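Local structure of gamma-glutamyltranspeptidase (Streptomyces lincolnensis, 6J3A) at residues Thr3-Leu8 and Asp528-Ile533; Met14-His19 and Arg588-Ala593; Arg363-Ala368 and Met462-Glu467. The protein is probably a gamma-glutamyltranspeptidase-type enzyme of the Ntn-hydrolase superfamily, a homologue of LmbA that would act on gamma-glutamyl or related amide bonds. All blocks are in the same frame, centred on the assembly; numbering follows the deposited sequence.

Overall arrangement
Starting at the N terminus, the chain lays down Thr-3 to Leu-8 and, a few residues later, Met-14 to His-19, and both wait more than 500 residues for their partners. Contact 3 closes first, joining 363-368 to 462-467 in the loops of the far side of the molecule, wholly within the span that the other two bracket. Contact 1 then ties the N-terminal loop to helix 529-534, and contact 2 brings strand 13-17 against strand 590-594; because their segments alternate, these two cross. They also touch, Leu-8 CB lying 3.9 Å from Met-14 SD, whereas contact 3 lies about 41 Å from contact 1 and 35 Å from contact 2, centre to centre.

Contact 1. Residues Thr3-Leu8 and Asp528-Ile533; sequences TTRPTL and DLQGAI
Gln-530 and the loop residues Thr-3, Arg-5 and Thr-7 form the heart of this contact, a worked example of a helix start seated on an N-terminal loop. With CG anti to the backbone N (chi1 -172°) and a bend at chi2 (69°), the glutamine lays its methylenes against the loop before its amide arrives: CG is 3.4 Å from Arg-5 O. The Gln-530 and Arg-5 side chains cross obliquely, OE1 coming within 3.8 Å of Arg-5 CB. A water donates to both Gln-530 OE1 and Pro-6 O, while NE2 is held by Asp-534 OD1 and Ala-605 O.

Thr-7 divides its branches: OG1, anti to the carbonyl carbon, accepts from Gln-530 N at 3.1 Å in a nearly straight bond (162°), whereas CG2, anti to the backbone N, faces Leu-529. These two side chains cross at about a right angle, Thr-7 CG2 3.7 Å from Leu-529 CB. Thr-3 CG2 rests 3.8 Å from the CA of Gly-531, whose lack of a side chain leaves the space beside it to Asp-528 OD1. Asp-528 also forms a salt bridge to Arg-520; Arg-5 NH2 hydrogen-bonds to Gly-612 O, and its NE to Thr-4 O of the second subunit. Chemically, Gln-530 N, which has no acceptor within the helix, is satisfied by Thr-7 OG1, while Gly-531 N finds a weaker partner in the N-cap aspartate.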
loop_
_atom_site.group_PDB
_atom_site.type_symbol
_atom_site.label_atom_id
_atom_site.label_comp_id
_atom_site.label_asym_id
_atom_site.label_seq_id
_atom_site.Cartn_x
_atom_site.Cartn_y
_atom_site.Cartn_z
ATOM N N THR A 3 3.346 7.644 9.640
ATOM C CA THR A 3 2.260 7.674 8.669
ATOM C C THR A 3 1.814 6.250 8.387
ATOM O O THR A 3 2.613 5.307 8.402
ATOM C CB THR A 3 2.669 8.336 7.343
ATOM O OG1 THR A 3 3.815 7.673 6.805
ATOM C CG2 THR A 3 2.992 9.804 7.548
ATOM N N THR A 4 0.531 6.127 8.080
ATOM C CA THR A 4 -0.139 4.841 7.924
ATOM C C THR A 4 0.398 4.037 6.735
ATOM O O THR A 4 0.278 2.817 6.701
ATOM C CB THR A 4 -1.652 5.041 7.737
ATOM O OG1 THR A 4 -1.902 5.819 6.554
ATOM C CG2 THR A 4 -2.264 5.732 8.964
ATOM N N ARG A 5 0.963 4.750 5.764
ATOM C CA ARG A 5 1.694 4.172 4.645
ATOM C C ARG A 5 2.909 5.044 4.401
ATOM O O ARG A 5 3.058 6.112 5.002
ATOM C CB ARG A 5 0.842 4.141 3.383
ATOM C CG ARG A 5 -0.329 3.183 3.445
ATOM C CD ARG A 5 -1.608 3.958 3.257
ATOM N NE ARG A 5 -2.781 3.221 3.695
ATOM C CZ ARG A 5 -3.824 2.906 2.932
ATOM N NH1 ARG A 5 -4.832 2.251 3.465
ATOM N NH2 ARG A 5 -3.880 3.238 1.648
ATOM N N PRO A 6 3.815 4.583 3.544
ATOM C CA PRO A 6 4.843 5.535 3.162
ATOM C C PRO A 6 4.305 6.416 2.063
ATOM O O PRO A 6 3.340 6.045 1.390
ATOM C CB PRO A 6 5.984 4.658 2.653
ATOM C CG PRO A 6 5.382 3.324 2.361
ATOM C CD PRO A 6 4.080 3.210 3.080
ATOM N N THR A 7 4.895 7.592 1.908
ATOM C CA THR A 7 4.778 8.302 0.654
ATOM C C THR A 7 5.737 7.555 -0.262
ATOM O O THR A 7 6.946 7.722 -0.165
ATOM C CB THR A 7 5.160 9.783 0.767
ATOM O OG1 THR A 7 4.370 10.409 1.781
ATOM C CG2 THR A 7 4.908 10.476 -0.544
ATOM N N LEU A 8 5.189 6.689 -1.110
ATOM C CA LEU A 8 6.011 5.879 -2.024
ATOM C C LEU A 8 6.873 6.780 -2.900
ATOM O O LEU A 8 6.443 7.856 -3.273
ATOM C CB LEU A 8 5.151 4.990 -2.929
ATOM C CG LEU A 8 4.085 4.074 -2.318
ATOM C CD1 LEU A 8 3.514 3.171 -3.402
ATOM C CD2 LEU A 8 4.633 3.258 -1.166
ATOM N N ASP A 528 5.396 15.864 1.604
ATOM C CA ASP A 528 4.813 15.017 2.641
ATOM C C ASP A 528 3.349 14.675 2.274
ATOM O O ASP A 528 2.394 15.071 2.967
ATOM C CB ASP A 528 4.914 15.729 3.992
ATOM C CG ASP A 528 4.458 14.864 5.161
ATOM O OD1 ASP A 528 4.411 13.621 5.017
ATOM O OD2 ASP A 528 4.143 15.437 6.233
ATOM N N LEU A 529 3.193 13.924 1.183
ATOM C CA LEU A 529 1.884 13.570 0.655
ATOM C C LEU A 529 1.063 12.793 1.682
ATOM O O LEU A 529 -0.035 13.221 2.041
ATOM C CB LEU A 529 2.010 12.728 -0.627
ATOM C CG LEU A 529 2.737 13.324 -1.844
ATOM C CD1 LEU A 529 2.694 12.358 -3.028
ATOM C CD2 LEU A 529 2.153 14.676 -2.258
ATOM N N GLN A 530 1.599 11.671 2.160
ATOM C CA GLN A 530 0.847 10.804 3.077
ATOM C C GLN A 530 0.603 11.438 4.455
ATOM O O GLN A 530 -0.449 11.223 5.050
ATOM C CB GLN A 530 1.512 9.431 3.226
ATOM C CG GLN A 530 0.689 8.407 4.003
ATOM C CD GLN A 530 -0.561 7.952 3.276
ATOM O OE1 GLN A 530 -0.497 7.520 2.120
ATOM N NE2 GLN A 530 -1.706 8.015 3.961
ATOM N N GLY A 531 1.561 12.211 4.954
ATOM C CA GLY A 531 1.381 12.928 6.213
ATOM C C GLY A 531 0.263 13.952 6.102
ATOM O O GLY A 531 -0.465 14.199 7.075
ATOM N N ALA A 532 0.133 14.545 4.913
ATOM C CA ALA A 532 -0.955 15.481 4.623
ATOM C C ALA A 532 -2.300 14.755 4.564
ATOM O O ALA A 532 -3.284 15.231 5.116
ATOM C CB ALA A 532 -0.693 16.231 3.327
ATOM N N ILE A 533 -2.327 13.591 3.921
ATOM C CA ILE A 533 -3.528 12.757 3.865
ATOM C C ILE A 533 -3.954 12.236 5.237
ATOM O O ILE A 533 -5.126 12.337 5.593
ATOM C CB ILE A 533 -3.330 11.565 2.917
ATOM C CG1 ILE A 533 -3.245 12.077 1.469
ATOM C CG2 ILE A 533 -4.468 10.563 3.077
ATOM C CD1 ILE A 533 -3.013 11.021 0.412
HETATM O O HOH W 1 0.472 5.562 0.562
#

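Contact 2. Residues Met14-His19 and Arg588-Ala593; sequences MVSSTH and RLCAVA
Ser-16 and Cys-590 meet at the middle of this contact, their CA atoms 5.3 Å apart, where strands 14-17 and 590-593 run antiparallel (166°). Although the axes approach to 5.9 Å, the strands meet through their side chains rather than as paired neighbours, and so illustrate the packing of strand faces.

The van der Waals contacts come first. At a chi1 of -169°, Ser-16 OG points away from its N and beside its carbonyl carbon, 3.4 Å from Cys-590 CB, while Ser-16 CB rests 3.4 Å from Ala-591 O. Cys-590 SG reaches along the opposing backbone to Ser-17 C, at 3.5 Å, and also touches Thr-18 CG2. Toward the other end Val-592 turns one branch to the partner strand: CG1 is 3.7 Å from Met-14 O and packs against Met-14 CB, whose sulfur end leads off elsewhere.

One water bridges the backbones, donating to Ser-17 O at 2.9 Å and to Leu-589 O at 2.7 Å. The buried hydroxyls find partners beyond the pair, Ser-16 OG at Ala-604 O and Thr-18 OG1 at Glu-51 OE2.

Strand 13-17 has its backbone bonds with strands 424-428 and 613-616, and strand 590-594 pairs with 493-499 and 601-605; two strands so paired elsewhere, meeting through their side chains, are consistent with the facing layers of the alpha-beta-beta-alpha sandwich of Ntn hydrolases.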
loop_
_atom_site.group_PDB
_atom_site.type_symbol
_atom_site.label_atom_id
_atom_site.label_comp_id
_atom_site.label_asym_id
_atom_site.label_seq_id
_atom_site.Cartn_x
_atom_site.Cartn_y
_atom_site.Cartn_z
ATOM N N MET A 14 3.618 5.741 -10.821
ATOM C CA MET A 14 2.865 5.813 -9.560
ATOM C C MET A 14 1.372 5.926 -9.823
ATOM O O MET A 14 0.955 6.657 -10.726
ATOM C CB MET A 14 3.326 6.997 -8.703
ATOM C CG MET A 14 4.700 6.842 -8.060
ATOM S SD MET A 14 4.771 5.600 -6.756
ATOM C CE MET A 14 6.548 5.439 -6.589
ATOM N N VAL A 15 0.582 5.190 -9.035
ATOM C CA VAL A 15 -0.879 5.243 -9.109
ATOM C C VAL A 15 -1.488 5.402 -7.714
ATOM O O VAL A 15 -1.032 4.789 -6.760
ATOM C CB VAL A 15 -1.457 3.990 -9.790
ATOM C CG1 VAL A 15 -2.971 4.102 -9.896
ATOM C CG2 VAL A 15 -0.847 3.781 -11.181
ATOM N N SER A 16 -2.527 6.224 -7.610
ATOM C CA SER A 16 -3.285 6.350 -6.381
ATOM C C SER A 16 -4.787 6.407 -6.674
ATOM O O SER A 16 -5.261 7.352 -7.308
ATOM C CB SER A 16 -2.843 7.589 -5.616
ATOM O OG SER A 16 -3.389 7.579 -4.312
ATOM N N SER A 17 -5.507 5.385 -6.199
ATOM C CA SER A 17 -6.957 5.245 -6.340
ATOM C C SER A 17 -7.647 5.205 -5.000
ATOM O O SER A 17 -7.014 5.164 -3.940
ATOM C CB SER A 17 -7.319 3.941 -7.059
ATOM O OG SER A 17 -7.100 4.055 -8.438
ATOM N N THR A 18 -8.973 5.198 -5.089
ATOM C CA THR A 18 -9.862 4.888 -3.975
ATOM C C THR A 18 -10.121 3.382 -3.824
ATOM O O THR A 18 -10.939 3.003 -2.988
ATOM C CB THR A 18 -11.227 5.615 -4.126
ATOM O OG1 THR A 18 -11.779 5.365 -5.427
ATOM C CG2 THR A 18 -11.063 7.103 -3.929
ATOM N N HIS A 19 -9.428 2.546 -4.614
ATOM C CA HIS A 19 -9.521 1.082 -4.547
ATOM C C HIS A 19 -8.278 0.378 -5.106
ATOM O O HIS A 19 -7.879 0.603 -6.255
ATOM C CB HIS A 19 -10.737 0.587 -5.308
ATOM C CG HIS A 19 -11.265 -0.724 -4.818
ATOM N ND1 HIS A 19 -10.569 -1.906 -4.947
ATOM C CD2 HIS A 19 -12.436 -1.039 -4.218
ATOM C CE1 HIS A 19 -11.285 -2.893 -4.441
ATOM N NE2 HIS A 19 -12.421 -2.393 -3.989
ATOM N N ARG A 588 -11.151 10.984 1.326
ATOM C CA ARG A 588 -10.640 9.787 0.647
ATOM C C ARG A 588 -9.605 10.225 -0.379
ATOM O O ARG A 588 -9.684 9.878 -1.558
ATOM C CB ARG A 588 -11.725 8.920 -0.033
ATOM C CG ARG A 588 -13.131 8.890 0.539
ATOM C CD ARG A 588 -13.338 7.881 1.646
ATOM N NE ARG A 588 -13.335 8.585 2.915
ATOM C CZ ARG A 588 -14.047 8.277 3.992
ATOM N NH1 ARG A 588 -13.924 9.041 5.063
ATOM N NH2 ARG A 588 -14.868 7.233 4.023
ATOM N N LEU A 589 -8.609 10.961 0.096
ATOM C CA LEU A 589 -7.609 11.570 -0.776
ATOM C C LEU A 589 -6.762 10.571 -1.571
ATOM O O LEU A 589 -6.515 9.446 -1.128
ATOM C CB LEU A 589 -6.734 12.520 0.037
ATOM C CG LEU A 589 -7.544 13.789 0.360
ATOM C CD1 LEU A 589 -7.175 14.421 1.688
ATOM C CD2 LEU A 589 -7.406 14.789 -0.780
ATOM N N CYS A 590 -6.370 11.004 -2.768
ATOM C CA CYS A 590 -5.405 10.308 -3.614
ATOM C C CYS A 590 -4.445 11.344 -4.146
ATOM O O CYS A 590 -4.862 12.446 -4.446
ATOM C CB CYS A 590 -6.093 9.641 -4.789
ATOM S SG CYS A 590 -7.477 8.613 -4.313
ATOM N N ALA A 591 -3.172 10.986 -4.282
ATOM C CA ALA A 591 -2.169 11.902 -4.823
ATOM C C ALA A 591 -1.025 11.141 -5.485
ATOM O O ALA A 591 -0.605 10.093 -5.004
ATOM C CB ALA A 591 -1.630 12.821 -3.732
ATOM N N VAL A 592 -0.558 11.662 -6.611
ATOM C CA VAL A 592 0.743 11.302 -7.144
ATOM C C VAL A 592 1.501 12.600 -7.385
ATOM O O VAL A 592 0.888 13.648 -7.581
ATOM C CB VAL A 592 0.649 10.475 -8.440
ATOM C CG1 VAL A 592 -0.107 9.183 -8.187
ATOM C CG2 VAL A 592 0.001 11.263 -9.561
ATOM N N ALA A 593 2.825 12.521 -7.368
ATOM C CA ALA A 593 3.670 13.684 -7.602
ATOM C C ALA A 593 4.960 13.333 -8.328
ATOM O O ALA A 593 5.365 12.180 -8.419
ATOM C CB ALA A 593 3.982 14.414 -6.291
HETATM O O HOH W 2 -7.096 6.858 -1.631
#

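Contact 3. Residues Arg363-Ala368 and Met462-Glu467; sequences RLSAHA and MTWLEE
Ser-365 sits over one face of the Trp-464 indole, a flat side chain serving several partners. From CB, CG leaves anti to the carbonyl carbon (chi1 -68°), and CG and CD1 each lie 3.9 Å from Ser-365 CB. That methylene, with CE2 beneath it, makes a CH-pi contact with the five-membered ring, 3.6 Å from its centroid. Ser-365 OG, which accepts from His-367 N in an ST turn, stands over the centre of the six-membered ring, Trp-464 CD2 nearest at 3.5 Å and CE3, CZ2 and CH2 also below. NE1 donates to Glu-317 OE2, and at the far end CZ3 meets His-367 CB at 3.5 Å, CH2 close by; the His-367 imidazole is almost parallel to the Trp-464 six-membered ring (6°) but slid aside. Alongside, the extended Glu-466 offers the syn lone pair of OE1 to Ala-366 N at 2.9 Å, almost straight (175°). A leucine in place of Trp-464 would probably leave Glu-317 without its N-H donor and the Ser-365 methylene without a pi face. The contact lies among loops, tied by Trp-464 to Glu-317 of helix 299-319 and, by cation-pi, to Arg-550, while Leu-465 packs on Tyr-90 of helix 87-92.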
loop_
_atom_site.group_PDB
_atom_site.type_symbol
_atom_site.label_atom_id
_atom_site.label_comp_id
_atom_site.label_asym_id
_atom_site.label_seq_id
_atom_site.Cartn_x
_atom_site.Cartn_y
_atom_site.Cartn_z
ATOM N N ARG A 363 -28.473 36.367 -7.317
ATOM C CA ARG A 363 -29.804 35.762 -7.332
ATOM C C ARG A 363 -29.714 34.286 -6.977
ATOM O O ARG A 363 -29.033 33.499 -7.647
ATOM C CB ARG A 363 -30.528 35.942 -8.670
ATOM C CG ARG A 363 -32.030 36.182 -8.475
ATOM C CD ARG A 363 -32.922 35.434 -9.452
ATOM N NE ARG A 363 -32.921 36.053 -10.775
ATOM C CZ ARG A 363 -33.762 35.745 -11.762
ATOM N NH1 ARG A 363 -33.659 36.384 -12.927
ATOM N NH2 ARG A 363 -34.709 34.813 -11.599
ATOM N N LEU A 364 -30.435 33.930 -5.923
ATOM C CA LEU A 364 -30.351 32.620 -5.308
ATOM C C LEU A 364 -31.617 31.835 -5.615
ATOM O O LEU A 364 -32.679 32.411 -5.870
ATOM C CB LEU A 364 -30.193 32.776 -3.791
ATOM C CG LEU A 364 -28.829 33.212 -3.243
ATOM C CD1 LEU A 364 -28.946 33.626 -1.777
ATOM C CD2 LEU A 364 -27.807 32.093 -3.407
ATOM N N SER A 365 -31.498 30.514 -5.588
ATOM C CA SER A 365 -32.669 29.632 -5.655
ATOM C C SER A 365 -33.575 29.837 -4.445
ATOM O O SER A 365 -33.110 30.143 -3.342
ATOM C CB SER A 365 -32.254 28.154 -5.747
ATOM O OG SER A 365 -33.075 27.316 -4.949
ATOM N N ALA A 366 -34.871 29.637 -4.667
ATOM C CA ALA A 366 -35.887 29.746 -3.616
ATOM C C ALA A 366 -35.638 28.750 -2.467
ATOM O O ALA A 366 -35.976 29.029 -1.316
ATOM C CB ALA A 366 -37.269 29.541 -4.214
ATOM N N HIS A 367 -35.032 27.608 -2.797
ATOM C CA HIS A 367 -34.622 26.579 -1.824
ATOM C C HIS A 367 -33.314 26.822 -1.040
ATOM O O HIS A 367 -32.950 26.019 -0.161
ATOM C CB HIS A 367 -34.475 25.252 -2.562
ATOM C CG HIS A 367 -35.770 24.679 -3.020
ATOM N ND1 HIS A 367 -36.306 24.941 -4.265
ATOM C CD2 HIS A 367 -36.645 23.862 -2.392
ATOM C CE1 HIS A 367 -37.455 24.302 -4.384
ATOM N NE2 HIS A 367 -37.685 23.642 -3.262
ATOM N N ALA A 368 -32.607 27.907 -1.351
ATOM C CA ALA A 368 -31.294 28.183 -0.758
ATOM C C ALA A 368 -31.305 28.544 0.740
ATOM O O ALA A 368 -30.260 28.508 1.391
ATOM C CB ALA A 368 -30.593 29.271 -1.553
ATOM N N MET A 462 -28.638 17.960 -9.128
ATOM C CA MET A 462 -27.922 19.126 -8.635
ATOM C C MET A 462 -28.358 20.461 -9.242
ATOM O O MET A 462 -27.988 21.517 -8.729
ATOM C CB MET A 462 -26.428 18.905 -8.858
ATOM C CG MET A 462 -25.943 17.567 -8.304
ATOM S SD MET A 462 -24.174 17.508 -8.002
ATOM C CE MET A 462 -24.103 16.045 -6.991
ATOM N N THR A 463 -29.153 20.417 -10.307
ATOM C CA THR A 463 -29.745 21.619 -10.891
ATOM C C THR A 463 -30.921 22.094 -10.050
ATOM O O THR A 463 -31.338 21.429 -9.100
ATOM C CB THR A 463 -30.283 21.344 -12.298
ATOM O OG1 THR A 463 -31.290 20.332 -12.221
ATOM C CG2 THR A 463 -29.179 20.889 -13.225
ATOM N N TRP A 464 -31.457 23.247 -10.425
ATOM C CA TRP A 464 -32.646 23.799 -9.792
ATOM C C TRP A 464 -33.844 23.842 -10.731
ATOM O O TRP A 464 -33.707 24.213 -11.903
ATOM C CB TRP A 464 -32.358 25.212 -9.328
ATOM C CG TRP A 464 -31.381 25.309 -8.212
ATOM C CD1 TRP A 464 -30.177 25.944 -8.239
ATOM C CD2 TRP A 464 -31.534 24.780 -6.890
ATOM N NE1 TRP A 464 -29.567 25.851 -7.014
ATOM C CE2 TRP A 464 -30.375 25.142 -6.162
ATOM C CE3 TRP A 464 -32.541 24.047 -6.243
ATOM C CZ2 TRP A 464 -30.186 24.791 -4.814
ATOM C CZ3 TRP A 464 -32.353 23.700 -4.895
ATOM C CH2 TRP A 464 -31.178 24.073 -4.202
ATOM N N LEU A 465 -35.012 23.479 -10.193
ATOM C CA LEU A 465 -36.287 23.628 -10.892
ATOM C C LEU A 465 -36.838 25.046 -10.699
ATOM O O LEU A 465 -37.794 25.283 -9.951
ATOM C CB LEU A 465 -37.285 22.574 -10.409
ATOM C CG LEU A 465 -36.880 21.116 -10.622
ATOM C CD1 LEU A 465 -38.012 20.202 -10.208
ATOM C CD2 LEU A 465 -36.498 20.820 -12.069
ATOM N N GLU A 466 -36.216 25.982 -11.405
ATOM C CA GLU A 466 -36.476 27.410 -11.252
ATOM C C GLU A 466 -35.698 28.095 -12.342
ATOM O O GLU A 466 -34.507 27.838 -12.490
ATOM C CB GLU A 466 -35.993 27.899 -9.889
ATOM C CG GLU A 466 -36.345 29.336 -9.559
ATOM C CD GLU A 466 -36.049 29.689 -8.107
ATOM O OE1 GLU A 466 -35.713 28.788 -7.308
ATOM O OE2 GLU A 466 -36.137 30.878 -7.741
ATOM N N GLU A 467 -36.367 28.955 -13.104
ATOM C CA GLU A 467 -35.745 29.627 -14.240
ATOM C C GLU A 467 -34.870 30.814 -13.828
ATOM O O GLU A 467 -34.956 31.313 -12.698
ATOM C CB GLU A 467 -36.813 30.078 -15.246
ATOM C CG GLU A 467 -37.437 28.948 -16.063
ATOM C CD GLU A 467 -36.504 28.351 -17.120
ATOM O OE1 GLU A 467 -37.003 27.619 -17.999
ATOM O OE2 GLU A 467 -35.278 28.597 -17.095
HETATM O O HOH W 3 -35.495 32.787 -6.102
#